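Local coordinates for protein farnesyl pyrophosphate synthase (Pseudomonas aeruginosa, PDB 3ZOU) that probably condenses geranyl diphosphate with isopentenyl diphosphate to make farnesyl diphosphate, a precursor of longer isoprenoids, in a magnesium-dependent active site, at residues H77-V82 with A152-G157; C71-I76 with T143-A148; D84-M89 with T109-A114. All blocks are in the same frame, centred on the assembly; numbering follows the deposited sequence.

Interaction 1 of 3, residues H77-V82 with A152-G157; sequences HAYSLV and AGMVGG. With GPP (geranyl diphosphate), chain E.
The ring of Tyr79 meets Met154 at a slant, with the methyl CE of Met154 3.7 Å from Tyr79 CE2, and the ring of His83 packs against the same tyrosine in a T-shaped arrangement. In segment 77-82 the second ring is that of His77; CG of Leu81 lies over one of its faces, displaced toward the rim. Beyond its ring, Tyr79 presents the phenol oxygen to the second segment: OH lies 3.6 Å from Val155 CG2, and the two side chains cross at about a right angle. Met154 reaches over because its chain leaves helix 154-163 fully extended, CG opposite the backbone N, and then hooks at the sulfur (chi3 77°). The hook brings CE to 3.6 Å from Ser80 CB, while Met154 and Tyr79 run past each other in opposite directions.

Helix 67-85, in the all-helical isoprenyl synthase fold, leads into the first aspartate-rich motif. Tyr79 stands five residues before its first aspartate, a position consistent with the control of product length known in this family. The prenyl tail of geranyl diphosphate runs beside the contact, with its C10 3.6 Å from Val155 CG2 and its C9 3.1 Å from Ser80 O. Ser80 turns its hydroxyl back along its own helix, OG donating to His77 O at 2.7 Å from 18° off the carbonyl plane. That carbonyl also accepts from Leu81 N, so two donors share it. Leu185 of helix 171-196 packs on Met154, and Leu112 of the second subunit on Val155.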
loop_
_atom_site.group_PDB
_atom_site.type_symbol
_atom_site.label_atom_id
_atom_site.label_comp_id
_atom_site.label_asym_id
_atom_site.label_seq_id
_atom_site.Cartn_x
_atom_site.Cartn_y
_atom_site.Cartn_z
ATOM N N HIS A 77 9.271 -5.210 1.029
ATOM C CA HIS A 77 9.897 -6.301 1.710
ATOM C C HIS A 77 9.893 -6.117 3.263
ATOM O O HIS A 77 9.420 -6.968 3.997
ATOM C CB HIS A 77 11.332 -6.500 1.203
ATOM C CG HIS A 77 12.038 -7.643 1.834
ATOM N ND1 HIS A 77 11.557 -8.925 1.873
ATOM C CD2 HIS A 77 13.196 -7.661 2.529
ATOM C CE1 HIS A 77 12.413 -9.684 2.521
ATOM N NE2 HIS A 77 13.400 -8.929 2.938
ATOM N N ALA A 78 10.310 -4.951 3.699
ATOM C CA ALA A 78 10.387 -4.628 5.137
ATOM C C ALA A 78 9.014 -4.691 5.772
ATOM O O ALA A 78 8.856 -5.253 6.823
ATOM C CB ALA A 78 10.982 -3.253 5.320
ATOM N N TYR A 79 8.001 -4.112 5.093
ATOM C CA TYR A 79 6.641 -4.082 5.708
ATOM C C TYR A 79 6.178 -5.550 5.832
ATOM O O TYR A 79 5.598 -5.942 6.878
ATOM C CB TYR A 79 5.636 -3.223 4.969
ATOM C CG TYR A 79 4.503 -3.987 4.271
ATOM C CD1 TYR A 79 3.497 -4.540 5.010
ATOM C CD2 TYR A 79 4.424 -4.126 2.906
ATOM C CE1 TYR A 79 2.469 -5.259 4.405
ATOM C CE2 TYR A 79 3.420 -4.858 2.291
ATOM C CZ TYR A 79 2.438 -5.406 3.032
ATOM O OH TYR A 79 1.473 -6.143 2.425
ATOM N N SER A 80 6.474 -6.386 4.831
ATOM C CA SER A 80 5.984 -7.781 4.858
ATOM C C SER A 80 6.584 -8.568 5.983
ATOM O O SER A 80 5.866 -9.337 6.621
ATOM C CB SER A 80 6.242 -8.443 3.501
ATOM O OG SER A 80 7.585 -8.841 3.381
ATOM N N LEU A 81 7.825 -8.277 6.363
ATOM C CA LEU A 81 8.492 -9.020 7.468
ATOM C C LEU A 81 7.890 -8.605 8.817
ATOM O O LEU A 81 7.716 -9.436 9.679
ATOM C CB LEU A 81 10.011 -8.781 7.400
ATOM C CG LEU A 81 10.704 -9.336 6.131
ATOM C CD1 LEU A 81 12.204 -9.043 6.300
ATOM C CD2 LEU A 81 10.327 -10.787 5.857
ATOM N N VAL A 82 7.574 -7.320 8.980
ATOM C CA VAL A 82 6.947 -6.854 10.219
ATOM C C VAL A 82 5.649 -7.599 10.414
ATOM O O VAL A 82 5.406 -8.094 11.517
ATOM C CB VAL A 82 6.782 -5.320 10.214
ATOM C CG1 VAL A 82 5.973 -4.885 11.422
ATOM C CG2 VAL A 82 8.136 -4.623 10.232
ATOM N N ALA A 152 -2.552 -11.017 -5.378
ATOM C CA ALA A 152 -2.200 -11.899 -6.473
ATOM C C ALA A 152 -0.708 -12.174 -6.551
ATOM O O ALA A 152 -0.277 -12.937 -7.428
ATOM C CB ALA A 152 -2.683 -11.339 -7.802
ATOM N N GLY A 153 0.037 -11.631 -5.626
ATOM C CA GLY A 153 1.506 -11.753 -5.541
ATOM C C GLY A 153 1.912 -12.144 -4.107
ATOM O O GLY A 153 1.441 -13.161 -3.540
ATOM N N MET A 154 2.705 -11.288 -3.474
ATOM C CA MET A 154 3.291 -11.523 -2.203
ATOM C C MET A 154 2.264 -11.868 -1.085
ATOM O O MET A 154 2.442 -12.828 -0.371
ATOM C CB MET A 154 4.145 -10.325 -1.802
ATOM C CG MET A 154 4.872 -10.418 -0.483
ATOM S SD MET A 154 5.708 -8.910 0.004
ATOM C CE MET A 154 4.277 -7.976 0.564
ATOM N N VAL A 155 1.243 -11.040 -0.959
ATOM C CA VAL A 155 0.248 -11.267 0.069
ATOM C C VAL A 155 -0.488 -12.558 -0.197
ATOM O O VAL A 155 -0.700 -13.349 0.702
ATOM C CB VAL A 155 -0.719 -10.060 0.165
ATOM C CG1 VAL A 155 -1.995 -10.434 0.962
ATOM C CG2 VAL A 155 -0.051 -8.903 0.793
ATOM N N GLY A 156 -0.774 -12.812 -1.470
ATOM C CA GLY A 156 -1.315 -14.126 -1.908
ATOM C C GLY A 156 -0.421 -15.273 -1.474
ATOM O O GLY A 156 -0.888 -16.252 -0.939
ATOM N N GLY A 157 0.876 -15.134 -1.682
ATOM C CA GLY A 157 1.767 -16.192 -1.259
ATOM C C GLY A 157 1.793 -16.421 0.218
ATOM O O GLY A 157 1.939 -17.563 0.664
HETATM C C1 GPP E . 8.725 -14.423 5.394
HETATM O O1 GPP E . 8.588 -15.852 5.198
HETATM C C2 GPP E . 7.535 -13.725 4.825
HETATM C C3 GPP E . 7.477 -13.302 3.539
HETATM C C4 GPP E . 8.702 -13.408 2.725
HETATM C C5 GPP E . 6.322 -12.592 2.991
HETATM C C6 GPP E . 5.433 -12.072 4.140
HETATM C C7 GPP E . 4.220 -11.529 3.535
HETATM C C8 GPP E . 3.258 -10.839 4.131
HETATM C C9 GPP E . 3.178 -10.391 5.601
HETATM C C10 GPP E . 2.229 -10.536 3.088
HETATM P PA GPP E . 8.963 -16.847 6.398
HETATM O O1A GPP E . 8.001 -16.588 7.589
HETATM O O2A GPP E . 8.887 -18.236 5.794
HETATM O O3A GPP E . 10.507 -16.451 6.596
HETATM P PB GPP E . 11.249 -15.826 7.889
HETATM O O1B GPP E . 10.131 -15.480 8.863
HETATM O O2B GPP E . 12.157 -16.913 8.428
HETATM O O3B GPP E . 11.953 -14.639 7.233
#

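Interaction 2 of 3, residues C71-I76 with T143-A148; sequences CAVELI and TRLARA
Leu145 swings CG to the side opposite its backbone N (chi1 -170°), which aims its forked end straight at helix 71-76 and brings both methyls against Ala72, Val73 and Ile76. Ile76 answers with CG1 rather than with its terminal methyl, because a second bend in its chain (chi2 -63°) folds CD1 aside. The two branches of the leucine divide the work. CD2 sits 3.8 Å from Ala72 CB and, one helical turn along, 3.9 Å from Ile76 CG1. CD1 faces the other flank, 4.1 Å from Val73 CG1, and also touches Ile76 CG1. Leu145 and Ile76 pass alongside each other in opposite directions, whereas Val73 meets the leucine at a slant.

Leu145 supplies more than half of the buried surface, and no hydrogen bond spans the contact. The segments run nearly parallel, at 14°; their axes are 11.4 Å apart at closest approach, and in this pair it is the leucine that spans the distance, with the small Ala72 among its seats. This is apolar packing inside the helical bundle of the isoprenyl synthase fold. The side chain of Ile76 is about 8 Å from the bound geranyl diphosphate.

Helices 107-126 and 171-196 both touch the pair. The first lays Leu125 against both Ala72 and Leu145 and Ala121 against Ile76, while the second brings Leu185 to Ile76 and Leu145 and Ser189 to Val73. Helix 3-19 sets Leu18 on Leu75. The outer side of helix 135-149 packs on the second subunit, where Ala126 and Glu123 of that chain meet Thr143 and Ala146.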
loop_
_atom_site.group_PDB
_atom_site.type_symbol
_atom_site.label_atom_id
_atom_site.label_comp_id
_atom_site.label_asym_id
_atom_site.label_seq_id
_atom_site.Cartn_x
_atom_site.Cartn_y
_atom_site.Cartn_z
ATOM N N CYS A 71 14.390 1.576 -3.396
ATOM C CA CYS A 71 13.721 1.910 -2.143
ATOM C C CYS A 71 12.331 1.281 -2.009
ATOM O O CYS A 71 12.017 0.667 -1.011
ATOM C CB CYS A 71 13.537 3.368 -2.003
ATOM S SG CYS A 71 15.050 4.322 -1.645
ATOM N N ALA A 72 11.602 1.345 -3.092
ATOM C CA ALA A 72 10.208 0.818 -3.079
ATOM C C ALA A 72 10.200 -0.652 -2.809
ATOM O O ALA A 72 9.417 -1.141 -1.979
ATOM C CB ALA A 72 9.487 1.151 -4.344
ATOM N N VAL A 73 11.049 -1.432 -3.492
ATOM C CA VAL A 73 10.986 -2.876 -3.251
ATOM C C VAL A 73 11.456 -3.231 -1.863
ATOM O O VAL A 73 10.934 -4.162 -1.266
ATOM C CB VAL A 73 11.693 -3.720 -4.345
ATOM C CG1 VAL A 73 10.976 -3.455 -5.668
ATOM C CG2 VAL A 73 13.189 -3.376 -4.458
ATOM N N GLU A 74 12.408 -2.479 -1.301
ATOM C CA GLU A 74 12.861 -2.744 0.030
ATOM C C GLU A 74 11.786 -2.397 1.061
ATOM O O GLU A 74 11.630 -3.076 2.038
ATOM C CB GLU A 74 14.205 -2.058 0.357
ATOM C CG GLU A 74 14.802 -2.605 1.635
ATOM C CD GLU A 74 15.234 -4.094 1.641
ATOM O OE1 GLU A 74 15.353 -4.672 0.539
ATOM O OE2 GLU A 74 15.465 -4.589 2.745
ATOM N N LEU A 75 11.057 -1.324 0.774
ATOM C CA LEU A 75 9.975 -0.919 1.672
ATOM C C LEU A 75 8.906 -1.988 1.712
ATOM O O LEU A 75 8.362 -2.270 2.798
ATOM C CB LEU A 75 9.410 0.413 1.252
ATOM C CG LEU A 75 10.362 1.594 1.595
ATOM C CD1 LEU A 75 9.927 2.800 0.806
ATOM C CD2 LEU A 75 10.446 1.902 3.077
ATOM N N ILE A 76 8.532 -2.517 0.538
ATOM C CA ILE A 76 7.527 -3.572 0.528
ATOM C C ILE A 76 8.074 -4.779 1.354
ATOM O O ILE A 76 7.352 -5.439 2.129
ATOM C CB ILE A 76 7.115 -3.987 -0.893
ATOM C CG1 ILE A 76 6.387 -2.837 -1.630
ATOM C CG2 ILE A 76 6.266 -5.275 -0.895
ATOM C CD1 ILE A 76 5.091 -2.410 -0.984
ATOM N N THR A 143 2.222 -0.035 -11.332
ATOM C CA THR A 143 1.379 -1.167 -11.671
ATOM C C THR A 143 2.039 -2.448 -11.284
ATOM O O THR A 143 1.468 -3.364 -10.643
ATOM C CB THR A 143 1.097 -1.172 -13.183
ATOM O OG1 THR A 143 0.185 -0.138 -13.448
ATOM C CG2 THR A 143 0.482 -2.485 -13.639
ATOM N N ARG A 144 3.286 -2.607 -11.695
ATOM C CA ARG A 144 3.942 -3.894 -11.463
ATOM C C ARG A 144 4.175 -4.125 -9.995
ATOM O O ARG A 144 3.993 -5.231 -9.478
ATOM C CB ARG A 144 5.253 -3.942 -12.241
ATOM C CG ARG A 144 5.004 -4.031 -13.752
ATOM C CD ARG A 144 4.709 -5.477 -14.109
ATOM N NE ARG A 144 4.299 -5.707 -15.465
ATOM C CZ ARG A 144 4.378 -6.908 -16.042
ATOM N NH1 ARG A 144 4.912 -7.954 -15.377
ATOM N NH2 ARG A 144 3.972 -7.047 -17.293
ATOM N N LEU A 145 4.573 -3.091 -9.259
ATOM C CA LEU A 145 4.815 -3.275 -7.836
ATOM C C LEU A 145 3.493 -3.602 -7.078
ATOM O O LEU A 145 3.478 -4.423 -6.194
ATOM C CB LEU A 145 5.468 -2.070 -7.218
ATOM C CG LEU A 145 5.937 -2.364 -5.770
ATOM C CD1 LEU A 145 6.863 -3.547 -5.655
ATOM C CD2 LEU A 145 6.630 -1.156 -5.159
ATOM N N ALA A 146 2.447 -2.905 -7.454
ATOM C CA ALA A 146 1.135 -3.121 -6.750
ATOM C C ALA A 146 0.644 -4.509 -7.016
ATOM O O ALA A 146 0.168 -5.160 -6.112
ATOM C CB ALA A 146 0.109 -2.117 -7.203
ATOM N N ARG A 147 0.799 -4.998 -8.246
ATOM C CA ARG A 147 0.379 -6.377 -8.558
ATOM C C ARG A 147 1.248 -7.402 -7.856
ATOM O O ARG A 147 0.762 -8.389 -7.265
ATOM C CB ARG A 147 0.419 -6.664 -10.040
ATOM C CG ARG A 147 -0.496 -5.893 -10.895
ATOM C CD ARG A 147 -0.279 -6.322 -12.368
ATOM N NE ARG A 147 -1.205 -5.667 -13.304
ATOM C CZ ARG A 147 -0.998 -5.514 -14.620
ATOM N NH1 ARG A 147 0.127 -5.923 -15.211
ATOM N NH2 ARG A 147 -1.925 -4.916 -15.362
ATOM N N ALA A 148 2.547 -7.134 -7.836
ATOM C CA ALA A 148 3.446 -8.066 -7.177
ATOM C C ALA A 148 3.310 -8.103 -5.688
ATOM O O ALA A 148 3.626 -9.132 -5.052
ATOM C CB ALA A 148 4.887 -7.699 -7.515
#

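Interaction 3 of 3, residues D84-M89 with T109-A114; sequences DDLPAM and TAILAA. With MG (magnesium ion), chain D; MG (magnesium ion), chain C; GPP (geranyl diphosphate), chain E.
Oxygen O1A of geranyl diphosphate is gripped by two magnesium ions at once, lying 2.0 Å from each, and the carboxylate of Asp84 spans the same pair. With CG opposite its backbone N (chi1 -179°), Asp84 carries the carboxylate out to both ions: OD1 binds one at 2.2 Å, OD2 the other at 2.1 Å. Asp90 and waters complete both six-coordinate shells, and the second ion also takes O1B of the diphosphate. This is the first aspartate-rich motif of the prenyl synthases, which holds the allylic diphosphate through metal. The positive ions would be expected to draw charge from the diphosphate and favour its departure. Gln158 NE2 donates to OD1, which should help hold the bridging carboxylate in place. Asp85 works one shell out: its OD1 accepts from a magnesium-bound water at 3.0 Å and is salt-bridged to Arg95, which also bonds the substrate.

Directly after Asp84 and Asp85 the chain turns and is pinned by Leu86. Its side chain meets Ile111 at about a right angle, CD1 lying 3.7 Å from Ile111 CG1. The other methyl, CD2, rests 4.2 Å from Ala110 CB. Leu86 also opens a type I turn closed by Met89 N to Leu86 O, so a single residue joins apolar packing to the bend leading to Asp90.

Helix 107-126 lies alongside helix 67-85, with Ala110 and Ala114 on Val82 and the carbonyl of Ile111 hydrogen-bonded to His83 NE2. Helix 101-104 covers Ala110 through Thr101 and His102, and on the subunit interface Leu162 of the second subunit packs on Thr109 and Leu112.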
loop_
_atom_site.group_PDB
_atom_site.type_symbol
_atom_site.label_atom_id
_atom_site.label_comp_id
_atom_site.label_asym_id
_atom_site.label_seq_id
_atom_site.Cartn_x
_atom_site.Cartn_y
_atom_site.Cartn_z
ATOM N N ASP A 84 4.656 -10.438 9.031
ATOM C CA ASP A 84 4.952 -11.881 9.148
ATOM C C ASP A 84 5.372 -12.209 10.609
ATOM O O ASP A 84 5.070 -13.296 11.089
ATOM C CB ASP A 84 6.064 -12.263 8.207
ATOM C CG ASP A 84 6.424 -13.735 8.251
ATOM O OD1 ASP A 84 5.615 -14.601 7.781
ATOM O OD2 ASP A 84 7.495 -14.062 8.778
ATOM N N ASP A 85 6.036 -11.310 11.289
ATOM C CA ASP A 85 6.560 -11.589 12.609
ATOM C C ASP A 85 5.460 -11.518 13.684
ATOM O O ASP A 85 5.652 -11.956 14.806
ATOM C CB ASP A 85 7.639 -10.580 12.966
ATOM C CG ASP A 85 8.967 -10.803 12.261
ATOM O OD1 ASP A 85 9.290 -11.935 11.884
ATOM O OD2 ASP A 85 9.702 -9.821 12.172
ATOM N N LEU A 86 4.327 -10.893 13.354
ATOM C CA LEU A 86 3.280 -10.669 14.365
ATOM C C LEU A 86 2.761 -11.945 15.015
ATOM O O LEU A 86 2.776 -12.978 14.420
ATOM C CB LEU A 86 2.079 -9.954 13.739
ATOM C CG LEU A 86 2.307 -8.548 13.211
ATOM C CD1 LEU A 86 1.093 -8.089 12.435
ATOM C CD2 LEU A 86 2.597 -7.588 14.354
ATOM N N PRO A 87 2.259 -11.812 16.280
ATOM C CA PRO A 87 1.732 -12.978 16.932
ATOM C C PRO A 87 0.726 -13.782 16.142
ATOM O O PRO A 87 0.702 -15.007 16.274
ATOM C CB PRO A 87 1.096 -12.370 18.167
ATOM C CG PRO A 87 1.949 -11.245 18.504
ATOM C CD PRO A 87 2.285 -10.646 17.160
ATOM N N ALA A 88 -0.119 -13.138 15.332
ATOM C CA ALA A 88 -1.134 -13.849 14.572
ATOM C C ALA A 88 -0.606 -14.619 13.394
ATOM O O ALA A 88 -1.289 -15.430 12.787
ATOM C CB ALA A 88 -2.178 -12.895 14.090
ATOM N N MET A 89 0.653 -14.325 13.024
ATOM C CA MET A 89 1.324 -14.945 11.901
ATOM C C MET A 89 2.417 -15.816 12.463
ATOM O O MET A 89 2.112 -16.869 13.012
ATOM C CB MET A 89 1.907 -13.876 10.942
ATOM C CG MET A 89 0.823 -12.946 10.456
ATOM S SD MET A 89 0.472 -13.156 8.702
ATOM C CE MET A 89 0.036 -11.427 8.553
ATOM N N THR A 109 1.645 -0.496 17.015
ATOM C CA THR A 109 2.655 0.344 16.350
ATOM C C THR A 109 3.339 -0.456 15.236
ATOM O O THR A 109 3.552 0.094 14.166
ATOM C CB THR A 109 3.662 0.939 17.354
ATOM O OG1 THR A 109 2.926 1.796 18.238
ATOM C CG2 THR A 109 4.712 1.774 16.668
ATOM N N ALA A 110 3.602 -1.750 15.429
ATOM C CA ALA A 110 4.225 -2.550 14.368
ATOM C C ALA A 110 3.300 -2.657 13.194
ATOM O O ALA A 110 3.711 -2.501 12.050
ATOM C CB ALA A 110 4.588 -3.919 14.866
ATOM N N ILE A 111 2.033 -2.958 13.468
ATOM C CA ILE A 111 1.057 -3.076 12.403
ATOM C C ILE A 111 0.993 -1.792 11.581
ATOM O O ILE A 111 1.069 -1.815 10.308
ATOM C CB ILE A 111 -0.379 -3.413 12.938
ATOM C CG1 ILE A 111 -0.400 -4.850 13.470
ATOM C CG2 ILE A 111 -1.421 -3.270 11.846
ATOM C CD1 ILE A 111 -1.554 -5.126 14.448
ATOM N N LEU A 112 0.852 -0.701 12.268
ATOM C CA LEU A 112 0.738 0.625 11.686
ATOM C C LEU A 112 2.042 1.059 10.953
ATOM O O LEU A 112 1.957 1.570 9.832
ATOM C CB LEU A 112 0.397 1.688 12.755
ATOM C CG LEU A 112 -1.025 1.531 13.290
ATOM C CD1 LEU A 112 -1.213 2.508 14.440
ATOM C CD2 LEU A 112 -2.042 1.798 12.202
ATOM N N ALA A 113 3.215 0.918 11.578
ATOM C CA ALA A 113 4.484 1.248 10.926
ATOM C C ALA A 113 4.557 0.556 9.599
ATOM O O ALA A 113 4.937 1.160 8.592
ATOM C CB ALA A 113 5.665 0.870 11.791
ATOM N N ALA A 114 4.286 -0.729 9.595
ATOM C CA ALA A 114 4.339 -1.509 8.350
ATOM C C ALA A 114 3.304 -1.073 7.339
ATOM O O ALA A 114 3.589 -0.936 6.130
ATOM C CB ALA A 114 4.273 -2.970 8.643
HETATM MG MG MG D . 8.397 -15.819 9.450
HETATM MG MG MG C . 6.002 -16.759 7.732
HETATM C C1 GPP E . 8.725 -14.423 5.394
HETATM O O1 GPP E . 8.588 -15.852 5.198
HETATM C C2 GPP E . 7.535 -13.725 4.825
HETATM C C3 GPP E . 7.477 -13.302 3.539
HETATM C C4 GPP E . 8.702 -13.408 2.725
HETATM C C5 GPP E . 6.322 -12.592 2.991
HETATM C C6 GPP E . 5.433 -12.072 4.140
HETATM C C7 GPP E . 4.220 -11.529 3.535
HETATM C C8 GPP E . 3.258 -10.839 4.131
HETATM C C9 GPP E . 3.178 -10.391 5.601
HETATM C C10 GPP E . 2.229 -10.536 3.088
HETATM P PA GPP E . 8.963 -16.847 6.398
HETATM O O1A GPP E . 8.001 -16.588 7.589
HETATM O O2A GPP E . 8.887 -18.236 5.794
HETATM O O3A GPP E . 10.507 -16.451 6.596
HETATM P PB GPP E . 11.249 -15.826 7.889
HETATM O O1B GPP E . 10.131 -15.480 8.863
HETATM O O2B GPP E . 12.157 -16.913 8.428
HETATM O O3B GPP E . 11.953 -14.639 7.233
HETATM O O HOH W 1 8.663 -14.802 11.239
HETATM O O HOH W 2 6.066 -18.889 7.757
HETATM O O HOH W 3 5.631 -16.895 5.545
HETATM O O HOH W 4 3.930 -17.030 8.180
HETATM O O HOH W 5 9.069 -17.543 10.350
#

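All three contacts share helix 67-85, used at successive levels, and their touching residues are buried; interactions 1 and 2 lie deep in the chain, interaction 3 farther out. Interaction 2 lies near the helix start and is purely apolar. Interaction 1, farther along, mixes methionine, tyrosine and serine beside the prenyl tail, and interaction 3 begins at its end, where Asp84 takes up the diphosphate through magnesium. Interactions 1 and 2 touch directly: Met154 CE packs on Ile76 CG2, and Met154 N probably hydrogen-bonds to Ala148 O across the link between helices 135-149 and 154-163. Interaction 3 meets interaction 1 through Tyr79 and Val82 against helix 107-126, but does not touch interaction 2. Each contact also reaches the second subunit.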